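Local coordinates for uncharacterized protein YUAB (Bacillus subtilis, PDB 4BHU) that self-polymerizes into a layer on the surface of biofilms that makes them hydrophobic and resists mechanical compression, and is required for complex colony architecture, at residues G38-T43 against F104-K109; T49-D54 against N92-P97. The protein carries 1 engineered substitution. All blocks are in the same frame, centred on the assembly; numbering follows the deposited sequence.

Contact 1 of 2, residues G38-T43 against F104-K109; sequences GVMEFT and FRAENK
Val39, Glu41 and Thr43 pair with Lys109, Glu107 and Arg105 as three antiparallel hydrogen-bonded pairs, each closed by two backbone bonds. Glu41 N to Glu107 O measures 2.9 Å; the longest of the six, Arg105 N to Thr43 O, is 3.2 Å. Between them lie the non-hydrogen-bonded pairs Met40 with Asn108 and Phe42 with Ala106. The N-to-C directions of the two short segments make 168°, close to antiparallel.

Apolar contact gathers on the face that carries Met40, Phe42 and Ala106. Bends at the second and third torsions of selenomethionine Met40 fold CE back over one face of the Phe42 ring, toward its rim, while the same methyl, Met40 CE, sits 3.7 Å from Ala106 CB. The Ala106 methyl makes an off-centre CH-pi contact with the Phe42 ring, 4.2 Å from its centroid. Tyr29 and Leu27 of strand 22-30 cover this side.

The charged side chains sit on the other face, beside Val39 and Thr43. Glu41, with CG anti to the backbone N (chi1 -176°), reaches across Lys109; Glu41 OE1 lies 3.3 Å from Lys109 CD but 3.8 Å from NZ, a long salt bridge. The stronger partner of Glu41 OE1 is Arg74 NE on strand 72-76, a salt bridge. A water donates to Thr43 O and is weakly bound by Arg105 NH1.

A mainly apolar face packed on strand 22-30, backed by a mainly polar one, is characteristic of a beta-sandwich sheet, consistent with the immunoglobulin-like E-set clan.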
# COMPACT_ATOMS: atom_id res chain seq x y z
N GLY I 38 14.18 11.80 -19.09
CA GLY I 38 15.19 11.77 -20.13
C GLY I 38 16.59 12.05 -19.62
O GLY I 38 16.94 11.63 -18.51
N VAL I 39 17.37 12.76 -20.43
CA VAL I 39 18.77 13.03 -20.14
C VAL I 39 19.08 14.48 -20.43
O VAL I 39 18.86 14.96 -21.54
CB VAL I 39 19.69 12.11 -20.99
CG1 VAL I 39 21.15 12.27 -20.58
CG2 VAL I 39 19.27 10.66 -20.84
N MSE I 40 19.58 15.18 -19.43
CA MSE I 40 19.97 16.58 -19.57
C MSE I 40 21.35 16.57 -20.23
O MSE I 40 22.25 15.90 -19.74
CB MSE I 40 20.05 17.22 -18.20
CG MSE I 40 20.51 18.67 -18.19
SE MSE I 40 19.13 19.89 -18.87
CE MSE I 40 20.20 20.80 -20.27
N GLU I 41 21.50 17.29 -21.35
CA GLU I 41 22.76 17.27 -22.11
C GLU I 41 23.21 18.68 -22.55
O GLU I 41 22.44 19.43 -23.17
CB GLU I 41 22.64 16.35 -23.31
CG GLU I 41 23.93 16.20 -24.09
CD GLU I 41 23.88 15.07 -25.09
OE1 GLU I 41 23.35 14.00 -24.74
OE2 GLU I 41 24.38 15.26 -26.22
N PHE I 42 24.45 19.01 -22.21
CA PHE I 42 25.07 20.27 -22.58
C PHE I 42 26.13 19.95 -23.62
O PHE I 42 26.86 18.98 -23.47
CB PHE I 42 25.77 20.91 -21.38
CG PHE I 42 24.85 21.56 -20.40
CD1 PHE I 42 24.27 20.81 -19.38
CD2 PHE I 42 24.60 22.92 -20.46
CE1 PHE I 42 23.43 21.41 -18.45
CE2 PHE I 42 23.77 23.53 -19.54
CZ PHE I 42 23.17 22.78 -18.53
N THR I 43 26.20 20.76 -24.68
CA THR I 43 27.22 20.61 -25.73
C THR I 43 28.08 21.88 -25.76
O THR I 43 27.57 23.00 -25.90
CB THR I 43 26.59 20.38 -27.11
OG1 THR I 43 25.78 19.20 -27.05
CG2 THR I 43 27.68 20.19 -28.20
N PHE I 104 26.91 27.67 -27.23
CA PHE I 104 26.65 26.52 -26.37
C PHE I 104 25.22 26.06 -26.60
O PHE I 104 24.33 26.87 -26.88
CB PHE I 104 26.81 26.91 -24.90
CG PHE I 104 28.20 27.35 -24.55
CD1 PHE I 104 28.63 28.63 -24.83
CD2 PHE I 104 29.08 26.47 -23.94
CE1 PHE I 104 29.91 29.03 -24.50
CE2 PHE I 104 30.37 26.86 -23.61
CZ PHE I 104 30.78 28.15 -23.89
N ARG I 105 25.01 24.75 -26.46
CA ARG I 105 23.72 24.12 -26.69
C ARG I 105 23.37 23.28 -25.47
O ARG I 105 24.24 22.79 -24.74
CB ARG I 105 23.75 23.26 -27.95
CG ARG I 105 24.03 24.06 -29.22
CD ARG I 105 24.38 23.21 -30.43
NE ARG I 105 24.59 24.04 -31.62
CZ ARG I 105 25.71 24.69 -31.90
NH1 ARG I 105 26.76 24.62 -31.09
NH2 ARG I 105 25.80 25.43 -33.00
N ALA I 106 22.08 23.13 -25.23
CA ALA I 106 21.63 22.31 -24.12
C ALA I 106 20.22 21.87 -24.44
O ALA I 106 19.43 22.65 -24.99
CB ALA I 106 21.67 23.10 -22.80
N GLU I 107 19.93 20.61 -24.16
CA GLU I 107 18.60 20.09 -24.39
C GLU I 107 18.31 18.95 -23.44
O GLU I 107 19.22 18.29 -22.91
CB GLU I 107 18.48 19.58 -25.82
CG GLU I 107 19.49 18.51 -26.19
CD GLU I 107 19.36 18.07 -27.64
OE1 GLU I 107 18.54 18.68 -28.36
OE2 GLU I 107 20.07 17.13 -28.06
N ASN I 108 17.02 18.71 -23.23
CA ASN I 108 16.58 17.55 -22.50
C ASN I 108 16.23 16.46 -23.49
O ASN I 108 15.17 16.51 -24.10
CB ASN I 108 15.38 17.90 -21.61
CG ASN I 108 14.86 16.69 -20.84
OD1 ASN I 108 15.42 15.59 -20.90
ND2 ASN I 108 13.76 16.89 -20.13
N LYS I 109 17.13 15.50 -23.67
CA LYS I 109 16.87 14.39 -24.58
C LYS I 109 15.79 13.49 -23.99
O LYS I 109 15.98 12.92 -22.92
CB LYS I 109 18.14 13.56 -24.82
CG LYS I 109 19.17 14.17 -25.77
CD LYS I 109 20.40 13.25 -25.93
CE LYS I 109 20.49 12.63 -27.34
NZ LYS I 109 21.83 11.98 -27.61
O HOH W 1 28.02 23.93 -28.80

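Contact 2 of 2, residues T49-D54 against N92-P97; sequences TANTKD and NNKTLP
Lys94 and Asp54 approach from opposite directions and meet in a short salt bridge, NZ to OD2 2.7 Å, with the ammonium on the syn side of that oxygen. Lys94 NZ also donates to Thr49 O at 3.2 Å, tilted 28° from the carbonyl plane. A water 3.0 Å from Lys94 NZ accepts a third bond. The other carboxylate oxygen faces the strand: Asn92 N donates to Asp54 OD1 at 2.7 Å, on the anti side and 33° out of the carboxylate plane. One carboxylate thus ties the loop to both the backbone and a side chain of segment 92-97.

Behind these bonds stands the loop's own geometry. Residues Asn51 to Asp54 form a type I turn, closed by Asp54 N to Asn51 O, and the bond from Asn51 N to Asp54 OD2 (2.9 Å) binds the carboxylate back to the start of that turn. Asn51 CG lies between its backbone N and carbonyl carbon (chi1 61°), which brings Asn51 OD1 within 2.8 Å of Lys53 N in an Asx turn. The bridging water lies near both Asn51 OD1 and Asp54 OD1.

On the strand side, a G1 bulge sets Asn93 and Lys94 against Ser23 where the strand turns a corner; Asp24 OD1 holds Asn93 N. A bend at chi2 then carries the Lys94 chain toward the loop, and Ile25 touches its side.

Asp54 and Lys94 are both largely buried, yet their charges are paired and surrounded by further polar partners. Such a setting probably favours the ionised forms of both, and it fastens an irregular loop to the corner of a strand through polar bonds.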
# COMPACT_ATOMS: atom_id res chain seq x y z
N THR I 49 35.91 22.90 -22.60
CA THR I 49 35.78 21.51 -22.16
C THR I 49 35.42 21.48 -20.70
O THR I 49 35.73 22.42 -19.96
CB THR I 49 37.10 20.73 -22.29
OG1 THR I 49 38.12 21.41 -21.55
CG2 THR I 49 37.53 20.60 -23.75
N ALA I 50 34.81 20.38 -20.27
CA ALA I 50 34.44 20.19 -18.88
C ALA I 50 35.29 19.10 -18.30
O ALA I 50 35.72 18.19 -19.01
CB ALA I 50 32.93 19.83 -18.75
N ASN I 51 35.52 19.21 -16.99
CA ASN I 51 36.21 18.17 -16.24
C ASN I 51 35.57 18.09 -14.86
O ASN I 51 34.62 18.83 -14.58
CB ASN I 51 37.72 18.46 -16.15
CG ASN I 51 38.03 19.77 -15.43
OD1 ASN I 51 37.48 20.08 -14.38
ND2 ASN I 51 38.96 20.53 -16.01
N THR I 52 36.08 17.20 -14.02
CA THR I 52 35.46 16.90 -12.73
C THR I 52 35.66 17.98 -11.67
O THR I 52 35.21 17.81 -10.55
CB THR I 52 35.98 15.57 -12.18
OG1 THR I 52 37.40 15.63 -12.08
CG2 THR I 52 35.59 14.43 -13.10
N LYS I 53 36.35 19.06 -12.03
CA LYS I 53 36.43 20.23 -11.14
C LYS I 53 35.27 21.18 -11.45
O LYS I 53 34.98 22.09 -10.69
CB LYS I 53 37.77 20.98 -11.29
CG LYS I 53 38.98 20.30 -10.62
CD LYS I 53 40.33 20.96 -11.02
CE LYS I 53 40.56 22.33 -10.35
NZ LYS I 53 41.85 23.01 -10.76
N ASP I 54 34.61 20.96 -12.58
CA ASP I 54 33.43 21.73 -12.90
C ASP I 54 32.23 21.15 -12.15
O ASP I 54 32.31 20.05 -11.62
CB ASP I 54 33.22 21.75 -14.41
CG ASP I 54 34.38 22.43 -15.13
OD1 ASP I 54 34.86 23.46 -14.60
OD2 ASP I 54 34.85 21.93 -16.17
N ASN I 92 34.73 26.17 -14.35
CA ASN I 92 35.58 26.95 -13.46
C ASN I 92 37.06 27.02 -13.88
O ASN I 92 37.66 26.03 -14.31
CB ASN I 92 35.50 26.36 -12.06
CG ASN I 92 34.12 26.52 -11.45
OD1 ASN I 92 33.44 27.52 -11.68
ND2 ASN I 92 33.70 25.53 -10.69
N ASN I 93 37.65 28.22 -13.75
CA ASN I 93 39.09 28.36 -13.94
C ASN I 93 39.53 27.83 -15.30
O ASN I 93 40.37 26.94 -15.38
CB ASN I 93 39.81 27.61 -12.81
CG ASN I 93 41.32 27.90 -12.76
OD1 ASN I 93 41.78 28.94 -13.25
ND2 ASN I 93 42.08 26.98 -12.17
N LYS I 94 38.96 28.37 -16.37
CA LYS I 94 39.24 27.93 -17.73
C LYS I 94 40.11 28.94 -18.49
O LYS I 94 40.07 30.13 -18.21
CB LYS I 94 37.93 27.78 -18.52
CG LYS I 94 36.94 26.79 -17.92
CD LYS I 94 37.50 25.39 -17.89
CE LYS I 94 36.57 24.44 -17.16
NZ LYS I 94 37.11 23.06 -17.14
N THR I 95 40.86 28.45 -19.48
CA THR I 95 41.53 29.31 -20.44
C THR I 95 40.61 29.67 -21.60
O THR I 95 40.22 28.80 -22.38
CB THR I 95 42.79 28.62 -21.02
OG1 THR I 95 43.76 28.43 -19.98
CG2 THR I 95 43.39 29.47 -22.15
N LEU I 96 40.24 30.93 -21.73
CA LEU I 96 39.38 31.31 -22.83
C LEU I 96 40.11 31.12 -24.17
O LEU I 96 41.27 31.48 -24.29
CB LEU I 96 38.92 32.76 -22.70
CG LEU I 96 37.99 33.10 -21.52
CD1 LEU I 96 37.55 34.55 -21.60
CD2 LEU I 96 36.77 32.17 -21.50
N PRO I 97 39.42 30.57 -25.17
CA PRO I 97 40.03 30.31 -26.48
C PRO I 97 40.19 31.57 -27.35
O PRO I 97 39.83 32.67 -26.93
CB PRO I 97 39.02 29.38 -27.14
CG PRO I 97 37.71 29.87 -26.60
CD PRO I 97 38.00 30.20 -25.16
O HOH W 2 37.48 22.92 -14.21

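Contact 1 joins two neighbouring strands of the larger sheet, whereas contact 2 pins a loop to strand 90-95, the edge of the three-stranded sheet within this chain. Their centres are 18 Å apart, with the chain's centre between them, and their nearest atoms are about 7 Å apart without touching. In sequence, both segments of contact 2 fall between the two strands of contact 1: the chain leaves strand 39-43, enters the 49-54 loop, and later runs from strand 90-95 into strand 100-109. Phe48 bridges part of the gap, its ring meeting that of Phe104 in contact 1 while Leu96 and Pro97 of contact 2 also pack on it.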